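Local coordinates for protein pectate lyase (Bacillus subtilis, PDB 5AMV) that cleaves polygalacturonate by calcium-dependent elimination, releasing oligosaccharides with unsaturated ends in the breakdown of pectin, at residues A[288-292]-A[293-297]; A[383-386]-A[387-391]; A[64-67]-A[68-72]. All blocks are in the same frame, centred on the assembly; numbering follows the deposited sequence.

Contact 1 (A[288-292]-A[293-297]); sequences VHVYN and NYYEG
A chi1 of 174° sets CG1 of Val290 opposite its backbone N across the CA-CB bond, while a chi1 of -60° folds the Asn293 amide back over the bend, and the methyl and the amide meet there. This bend interrupts strand 287-296 within one coil of the right-handed parallel beta-helix of polysaccharide lyase family 1. Asn292 makes the corner with left-handed helical backbone angles. CG1 of Val290 has two polar neighbours: ND2 of Asn293 at 3.4 Å and OH of Tyr295, also at 3.4 Å. Each of those side chains crosses the valine at about a right angle. Both polar ends have partners outside the bend: ND2 of Asn293 donates to Leu268 O, and Tyr295 OH is hydrogen-bonded to Trp310 NE1. Asn293 OD1 takes the backbone NH of Asn271 and Asn293 N donates to Asn323 OD1, so asparagines follow one another from coil to coil, consistent with the asparagine runs of pectate lyase beta-helices. The Tyr295 side chain lies about 10 Å from that of Arg279, the inferred active-site residue. Close to the bend's backbone, ND2 of Asn293 sits 3.3 Å from Tyr291 O, at an angle too poor for a hydrogen bond.

Contact 2 (A[383-386]-A[387-391]); sequences ANVK and SNVIN
Lys386 and Ile390 run side by side, pointing the same way, with CD1 of the isoleucine 3.7 Å from CG of the lysine. The same methyl meets CE of Lys386, because the lysine chain is fully extended past CG and keeps its methylenes alongside. One position back, Val385 and Val389 repeat the pattern: CG1 of Val385 touches CG2 of Val389 at 4.0 Å. Under these pairs run the backbone bonds that set their spacing, Val389 N to Val385 O at 2.9 Å and Ile390 N to Lys386 O at 2.9 Å, the latter nearly straight (171° at the hydrogen). This is the i to i+4 pattern of an alpha-helix, here helix 382-392, which packs against the outside of the beta-helix mainly through Val385 and Val389, with Lys386 and Ile390 also on Tyr294. One residue earlier in the same series, Asn388 N donates to Asn384 O at 3.1 Å, and a chi1 of -69° lays its amide beside that same carbonyl. One step further back the pattern is opened by a water, which donates to Ala383 O and accepts from Ser387 N, standing in for the direct bond. Farther out, ND2 of Asn388 donates to OD2 of Asp380, just ahead of the helix. With an alanine here the Asp380 carboxylate would probably lose this donor, leaving it less firmly tied to the helix. Val389 also leans on His270 and Arg272 of strand 266-274, and Val385 on Val324 of strand 317-326.

Contact 3 (A[64-67]-A[68-72]); sequences MNVD and DNLKP
The carboxylate of Asp67 gathers in the residues that follow it: OD1 accepts from Asn69 N at 2.8 Å and from Lys71 N at 2.9 Å. The two donors come from opposite faces of the carboxylate plane, both well out of it, so one oxygen holds two backbone NH groups of the turn. A chi1 of 69° makes this possible, since it places CG between the backbone N and the carbonyl carbon, where the carboxylate can reach across the turn. The bond from Asn69 N makes an Asx turn. Main-chain bonds add a second set. Leu70 N donates to Asp67 O at 2.9 Å, and Asp67 N donates to Lys71 O at 2.9 Å. Together they define a type I turn from Asp67 to Leu70 followed by a residue in the left-handed helical region, Leu70 itself, which is the type I plus G1 bulge arrangement of a tight beta hairpin. Here the hairpin is minimal, with a single bridge pairing Val66 and Pro72, and it projects from the beta-helix in the loop between strand 61-63 and helix 75-78. Weak CA-H...O contacts join that bridge: Val66 CA lies 3.2 Å from Lys71 O, and Pro72 CA faces Asn65 O. Apolar packing is slight, CG2 of Val66 touching CD2 of Leu70 at 4.2 Å as the two side chains cross obliquely. Solvent takes the other carboxylate oxygen. One water donates to Asp67 OD2 and Pro72 O, and another donates to OD2 at 2.7 Å and to Asn69 OD1. The turn's charge pairing has a partner outside it: Asp68 OD1 forms a salt bridge with NH2 of Arg120, whose NE also bonds Val66 O.

Along the chain the order is contact 3, 1, 2. Contacts 1 and 2 are neighbours, their centres about 11 Å apart: helix 382-392 lies over the bend of strand 287-296. In packing contacts of 3.4 Å, Asn292 ND2, hydrogen-bonded to Asn322 O, meets Val385 CG2, and Tyr294 OH, bonded to Asp326, meets Lys386 CD. Asp380 joins the pair, its N bonding Asn292 OD1 and its OD2 accepting from Asn388 ND2, so one patch fixes the last helix to the beta-helix. Contact 3 is a separate hairpin loop after strand 61-63, centred about 37 Å from contact 1, across the chain's centre, and about 40 Å from contact 2. Contacts 2 and 3 lie away from the calcium and substrate sites.

Contact 1 (A[288-292]-A[293-297])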
loop_
_atom_site.group_PDB
_atom_site.type_symbol
_atom_site.label_atom_id
_atom_site.label_comp_id
_atom_site.label_asym_id
_atom_site.label_seq_id
_atom_site.Cartn_x
_atom_site.Cartn_y
_atom_site.Cartn_z
ATOM N N VAL A 288 -15.602 -0.653 -1.283
ATOM C CA VAL A 288 -14.534 -0.950 -0.323
ATOM C C VAL A 288 -15.151 -0.991 1.057
ATOM O O VAL A 288 -15.710 0.003 1.526
ATOM C CB VAL A 288 -13.417 0.087 -0.426
ATOM C CG1 VAL A 288 -12.295 -0.235 0.590
ATOM C CG2 VAL A 288 -12.880 0.149 -1.850
ATOM N N HIS A 289 -15.078 -2.163 1.694
ATOM C CA HIS A 289 -15.627 -2.338 3.036
ATOM C C HIS A 289 -14.505 -2.059 4.038
ATOM O O HIS A 289 -13.517 -2.762 4.035
ATOM C CB HIS A 289 -16.138 -3.775 3.220
ATOM C CG HIS A 289 -16.904 -3.987 4.488
ATOM N ND1 HIS A 289 -17.218 -5.244 4.945
ATOM C CD2 HIS A 289 -17.450 -3.116 5.379
ATOM C CE1 HIS A 289 -17.918 -5.145 6.066
ATOM N NE2 HIS A 289 -18.097 -3.864 6.336
ATOM N N VAL A 290 -14.681 -1.067 4.893
ATOM C CA VAL A 290 -13.670 -0.597 5.831
ATOM C C VAL A 290 -14.225 -0.769 7.245
ATOM O O VAL A 290 -15.128 -0.035 7.654
ATOM C CB VAL A 290 -13.361 0.873 5.507
ATOM C CG1 VAL A 290 -12.374 1.518 6.562
ATOM C CG2 VAL A 290 -12.859 1.000 4.042
ATOM N N TYR A 291 -13.775 -1.764 7.980
ATOM C CA TYR A 291 -14.337 -1.924 9.336
ATOM C C TYR A 291 -13.329 -2.294 10.402
ATOM O O TYR A 291 -12.347 -3.012 10.147
ATOM C CB TYR A 291 -15.540 -2.912 9.352
ATOM C CG TYR A 291 -15.215 -4.398 9.228
ATOM C CD1 TYR A 291 -14.989 -5.180 10.369
ATOM C CD2 TYR A 291 -15.184 -5.023 7.985
ATOM C CE1 TYR A 291 -14.700 -6.542 10.294
ATOM C CE2 TYR A 291 -14.912 -6.439 7.899
ATOM C CZ TYR A 291 -14.689 -7.155 9.048
ATOM O OH TYR A 291 -14.440 -8.522 8.967
ATOM N N ASN A 292 -13.601 -1.850 11.635
ATOM C CA ASN A 292 -12.739 -2.212 12.763
ATOM C C ASN A 292 -11.256 -1.844 12.576
ATOM O O ASN A 292 -10.383 -2.582 13.047
ATOM C CB ASN A 292 -12.833 -3.727 13.119
ATOM C CG ASN A 292 -14.169 -4.145 13.717
ATOM O OD1 ASN A 292 -14.447 -5.346 13.793
ATOM N ND2 ASN A 292 -14.991 -3.170 14.167
ATOM N N ASN A 293 -10.975 -0.723 11.908
ATOM C CA ASN A 293 -9.599 -0.246 11.784
ATOM C C ASN A 293 -9.363 0.813 12.842
ATOM O O ASN A 293 -10.310 1.465 13.309
ATOM C CB ASN A 293 -9.344 0.283 10.363
ATOM C CG ASN A 293 -9.565 -0.767 9.303
ATOM O OD1 ASN A 293 -8.784 -1.715 9.146
ATOM N ND2 ASN A 293 -10.692 -0.665 8.600
ATOM N N TYR A 294 -8.092 1.003 13.213
ATOM C CA TYR A 294 -7.722 1.922 14.271
ATOM C C TYR A 294 -6.707 2.896 13.663
ATOM O O TYR A 294 -5.707 2.447 13.088
ATOM C CB TYR A 294 -7.100 1.203 15.457
ATOM C CG TYR A 294 -6.719 2.180 16.534
ATOM C CD1 TYR A 294 -7.694 2.982 17.157
ATOM C CD2 TYR A 294 -5.386 2.302 16.933
ATOM C CE1 TYR A 294 -7.368 3.869 18.126
ATOM C CE2 TYR A 294 -5.025 3.226 17.944
ATOM C CZ TYR A 294 -6.028 4.006 18.527
ATOM O OH TYR A 294 -5.667 4.900 19.497
ATOM N N TYR A 295 -7.000 4.189 13.752
ATOM C CA TYR A 295 -6.142 5.232 13.167
ATOM C C TYR A 295 -5.696 6.115 14.310
ATOM O O TYR A 295 -6.524 6.560 15.149
ATOM C CB TYR A 295 -6.929 6.095 12.126
ATOM C CG TYR A 295 -7.682 5.289 11.079
ATOM C CD1 TYR A 295 -8.871 4.649 11.409
ATOM C CD2 TYR A 295 -7.177 5.155 9.774
ATOM C CE1 TYR A 295 -9.578 3.889 10.461
ATOM C CE2 TYR A 295 -7.878 4.368 8.821
ATOM C CZ TYR A 295 -9.067 3.766 9.190
ATOM O OH TYR A 295 -9.801 2.989 8.309
ATOM N N GLU A 296 -4.388 6.426 14.374
ATOM C CA GLU A 296 -3.888 7.255 15.491
ATOM C C GLU A 296 -2.740 8.103 14.995
ATOM O O GLU A 296 -1.911 7.643 14.205
ATOM C CB GLU A 296 -3.413 6.409 16.680
ATOM C CG GLU A 296 -2.474 5.240 16.246
ATOM C CD GLU A 296 -1.798 4.557 17.433
ATOM O OE1 GLU A 296 -1.468 5.217 18.456
ATOM O OE2 GLU A 296 -1.523 3.364 17.307
ATOM N N GLY A 297 -2.703 9.348 15.450
ATOM C CA GLY A 297 -1.667 10.275 15.022
ATOM C C GLY A 297 -1.907 11.637 15.577
ATOM O O GLY A 297 -2.752 11.817 16.460
#

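Contact 2 (A[383-386]-A[387-391])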
loop_
_atom_site.group_PDB
_atom_site.type_symbol
_atom_site.label_atom_id
_atom_site.label_comp_id
_atom_site.label_asym_id
_atom_site.label_seq_id
_atom_site.Cartn_x
_atom_site.Cartn_y
_atom_site.Cartn_z
ATOM N N ALA A 383 -16.084 0.238 20.717
ATOM C CA ALA A 383 -15.347 0.392 21.975
ATOM C C ALA A 383 -14.219 -0.622 22.171
ATOM O O ALA A 383 -13.331 -0.396 22.980
ATOM C CB ALA A 383 -16.348 0.274 23.179
ATOM N N ASN A 384 -14.214 -1.718 21.405
ATOM C CA ASN A 384 -13.184 -2.756 21.581
ATOM C C ASN A 384 -12.075 -2.724 20.509
ATOM O O ASN A 384 -11.061 -3.420 20.625
ATOM C CB ASN A 384 -13.822 -4.138 21.604
ATOM C CG ASN A 384 -14.878 -4.288 22.709
ATOM O OD1 ASN A 384 -15.951 -4.851 22.485
ATOM N ND2 ASN A 384 -14.602 -3.728 23.864
ATOM N N VAL A 385 -12.263 -1.858 19.516
ATOM C CA VAL A 385 -11.342 -1.778 18.358
ATOM C C VAL A 385 -9.929 -1.353 18.683
ATOM O O VAL A 385 -8.980 -2.040 18.238
ATOM C CB VAL A 385 -11.958 -0.930 17.232
ATOM C CG1 VAL A 385 -10.920 -0.625 16.099
ATOM C CG2 VAL A 385 -13.203 -1.644 16.684
ATOM N N LYS A 386 -9.748 -0.271 19.449
ATOM C CA LYS A 386 -8.396 0.176 19.775
ATOM C C LYS A 386 -7.593 -0.984 20.374
ATOM O O LYS A 386 -6.536 -1.353 19.855
ATOM C CB LYS A 386 -8.405 1.399 20.702
ATOM C CG LYS A 386 -7.004 1.747 21.174
ATOM C CD LYS A 386 -7.000 3.024 22.026
ATOM C CE LYS A 386 -5.639 3.251 22.644
ATOM N NZ LYS A 386 -5.643 4.396 23.637
ATOM N N SER A 387 -8.105 -1.596 21.442
ATOM C CA SER A 387 -7.375 -2.668 22.129
ATOM C C SER A 387 -7.107 -3.874 21.218
ATOM O O SER A 387 -5.991 -4.424 21.196
ATOM C CB SER A 387 -8.127 -3.107 23.407
ATOM O OG SER A 387 -7.327 -4.020 24.164
ATOM N N ASN A 388 -8.134 -4.293 20.456
ATOM C CA ASN A 388 -8.012 -5.482 19.630
ATOM C C ASN A 388 -6.931 -5.237 18.571
ATOM O O ASN A 388 -6.046 -6.058 18.382
ATOM C CB ASN A 388 -9.346 -5.884 18.963
ATOM C CG ASN A 388 -10.385 -6.393 19.971
ATOM O OD1 ASN A 388 -10.060 -6.602 21.138
ATOM N ND2 ASN A 388 -11.623 -6.563 19.526
ATOM N N VAL A 389 -6.976 -4.062 17.947
ATOM C CA VAL A 389 -6.066 -3.767 16.832
ATOM C C VAL A 389 -4.634 -3.550 17.305
ATOM O O VAL A 389 -3.704 -4.121 16.713
ATOM C CB VAL A 389 -6.608 -2.596 15.998
ATOM C CG1 VAL A 389 -5.499 -2.063 15.080
ATOM C CG2 VAL A 389 -7.877 -3.101 15.229
ATOM N N ILE A 390 -4.443 -2.757 18.370
ATOM C CA ILE A 390 -3.095 -2.584 18.918
ATOM C C ILE A 390 -2.485 -3.941 19.306
ATOM O O ILE A 390 -1.338 -4.255 18.973
ATOM C CB ILE A 390 -3.073 -1.601 20.096
ATOM C CG1 ILE A 390 -3.312 -0.182 19.596
ATOM C CG2 ILE A 390 -1.735 -1.671 20.847
ATOM C CD1 ILE A 390 -3.422 0.862 20.765
ATOM N N ASN A 391 -3.269 -4.761 19.991
ATOM C CA ASN A 391 -2.734 -6.038 20.412
ATOM C C ASN A 391 -2.452 -7.015 19.248
ATOM O O ASN A 391 -1.533 -7.817 19.343
ATOM C CB ASN A 391 -3.720 -6.692 21.366
ATOM C CG ASN A 391 -3.746 -6.022 22.736
ATOM O OD1 ASN A 391 -2.787 -5.372 23.145
ATOM N ND2 ASN A 391 -4.850 -6.199 23.458
HETATM O O HOH W 1 -10.558 -0.648 22.943
#

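Contact 3 (A[64-67]-A[68-72])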
loop_
_atom_site.group_PDB
_atom_site.type_symbol
_atom_site.label_atom_id
_atom_site.label_comp_id
_atom_site.label_asym_id
_atom_site.label_seq_id
_atom_site.Cartn_x
_atom_site.Cartn_y
_atom_site.Cartn_z
ATOM N N MET A 64 16.485 -5.977 -0.888
ATOM C CA MET A 64 16.307 -6.085 -2.333
ATOM C C MET A 64 17.247 -5.203 -3.132
ATOM O O MET A 64 17.406 -5.406 -4.336
ATOM C CB MET A 64 14.841 -5.823 -2.709
ATOM C CG MET A 64 13.895 -6.907 -2.133
ATOM S SD MET A 64 14.191 -8.548 -2.848
ATOM C CE MET A 64 13.535 -8.341 -4.519
ATOM N N ASN A 65 17.845 -4.209 -2.473
ATOM C CA ASN A 65 18.852 -3.355 -3.181
ATOM C C ASN A 65 20.228 -4.020 -3.100
ATOM O O ASN A 65 21.141 -3.511 -2.464
ATOM C CB ASN A 65 18.873 -1.974 -2.552
ATOM C CG ASN A 65 17.703 -1.121 -3.046
ATOM O OD1 ASN A 65 17.672 -0.739 -4.218
ATOM N ND2 ASN A 65 16.753 -0.797 -2.145
ATOM N N VAL A 66 20.348 -5.159 -3.775
ATOM C CA VAL A 66 21.618 -5.929 -3.789
ATOM C C VAL A 66 21.861 -6.492 -5.160
ATOM O O VAL A 66 20.911 -6.689 -5.973
ATOM C CB VAL A 66 21.643 -7.059 -2.732
ATOM C CG1 VAL A 66 21.571 -6.496 -1.297
ATOM C CG2 VAL A 66 20.528 -8.029 -2.947
ATOM N N ASP A 67 23.136 -6.763 -5.440
ATOM C CA ASP A 67 23.475 -7.334 -6.736
ATOM C C ASP A 67 23.427 -8.881 -6.743
ATOM O O ASP A 67 22.927 -9.515 -5.806
ATOM C CB ASP A 67 24.812 -6.744 -7.223
ATOM C CG ASP A 67 26.017 -7.209 -6.401
ATOM O OD1 ASP A 67 25.955 -8.219 -5.662
ATOM O OD2 ASP A 67 27.063 -6.510 -6.487
ATOM N N ASP A 68 23.882 -9.477 -7.831
ATOM C CA ASP A 68 23.804 -10.940 -7.951
ATOM C C ASP A 68 24.658 -11.656 -6.929
ATOM O O ASP A 68 24.453 -12.832 -6.667
ATOM C CB ASP A 68 24.156 -11.384 -9.387
ATOM C CG ASP A 68 23.043 -11.088 -10.360
ATOM O OD1 ASP A 68 21.985 -10.559 -9.940
ATOM O OD2 ASP A 68 23.222 -11.412 -11.550
ATOM N N ASN A 69 25.619 -10.950 -6.338
ATOM C CA ASN A 69 26.422 -11.520 -5.266
ATOM C C ASN A 69 25.970 -11.072 -3.886
ATOM O O ASN A 69 26.720 -11.182 -2.908
ATOM C CB ASN A 69 27.889 -11.106 -5.486
ATOM C CG ASN A 69 28.444 -11.640 -6.800
ATOM O OD1 ASN A 69 29.082 -10.915 -7.578
ATOM N ND2 ASN A 69 28.168 -12.902 -7.071
ATOM N N LEU A 70 24.757 -10.495 -3.817
ATOM C CA LEU A 70 24.168 -10.017 -2.563
ATOM C C LEU A 70 24.904 -8.829 -1.943
ATOM O O LEU A 70 24.741 -8.570 -0.770
ATOM C CB LEU A 70 24.000 -11.159 -1.538
ATOM C CG LEU A 70 23.273 -12.400 -2.093
ATOM C CD1 LEU A 70 23.192 -13.407 -0.978
ATOM C CD2 LEU A 70 21.879 -11.948 -2.529
ATOM N N LYS A 71 25.684 -8.110 -2.745
ATOM C CA LYS A 71 26.392 -6.906 -2.302
ATOM C C LYS A 71 25.451 -5.710 -2.395
ATOM O O LYS A 71 24.813 -5.549 -3.420
ATOM C CB LYS A 71 27.602 -6.642 -3.221
ATOM C CG LYS A 71 28.694 -7.702 -3.182
ATOM C CD LYS A 71 29.358 -7.737 -1.811
ATOM C CE LYS A 71 30.471 -6.701 -1.700
ATOM N NZ LYS A 71 31.088 -6.673 -0.335
ATOM N N PRO A 72 25.401 -4.852 -1.352
ATOM C CA PRO A 72 24.560 -3.646 -1.429
ATOM C C PRO A 72 24.795 -2.772 -2.660
ATOM O O PRO A 72 25.931 -2.617 -3.154
ATOM C CB PRO A 72 24.965 -2.845 -0.197
ATOM C CG PRO A 72 25.589 -3.856 0.741
ATOM C CD PRO A 72 26.013 -5.039 -0.014
HETATM O O HOH W 2 27.567 -3.957 -5.067
HETATM O O HOH W 3 29.347 -7.868 -6.472
#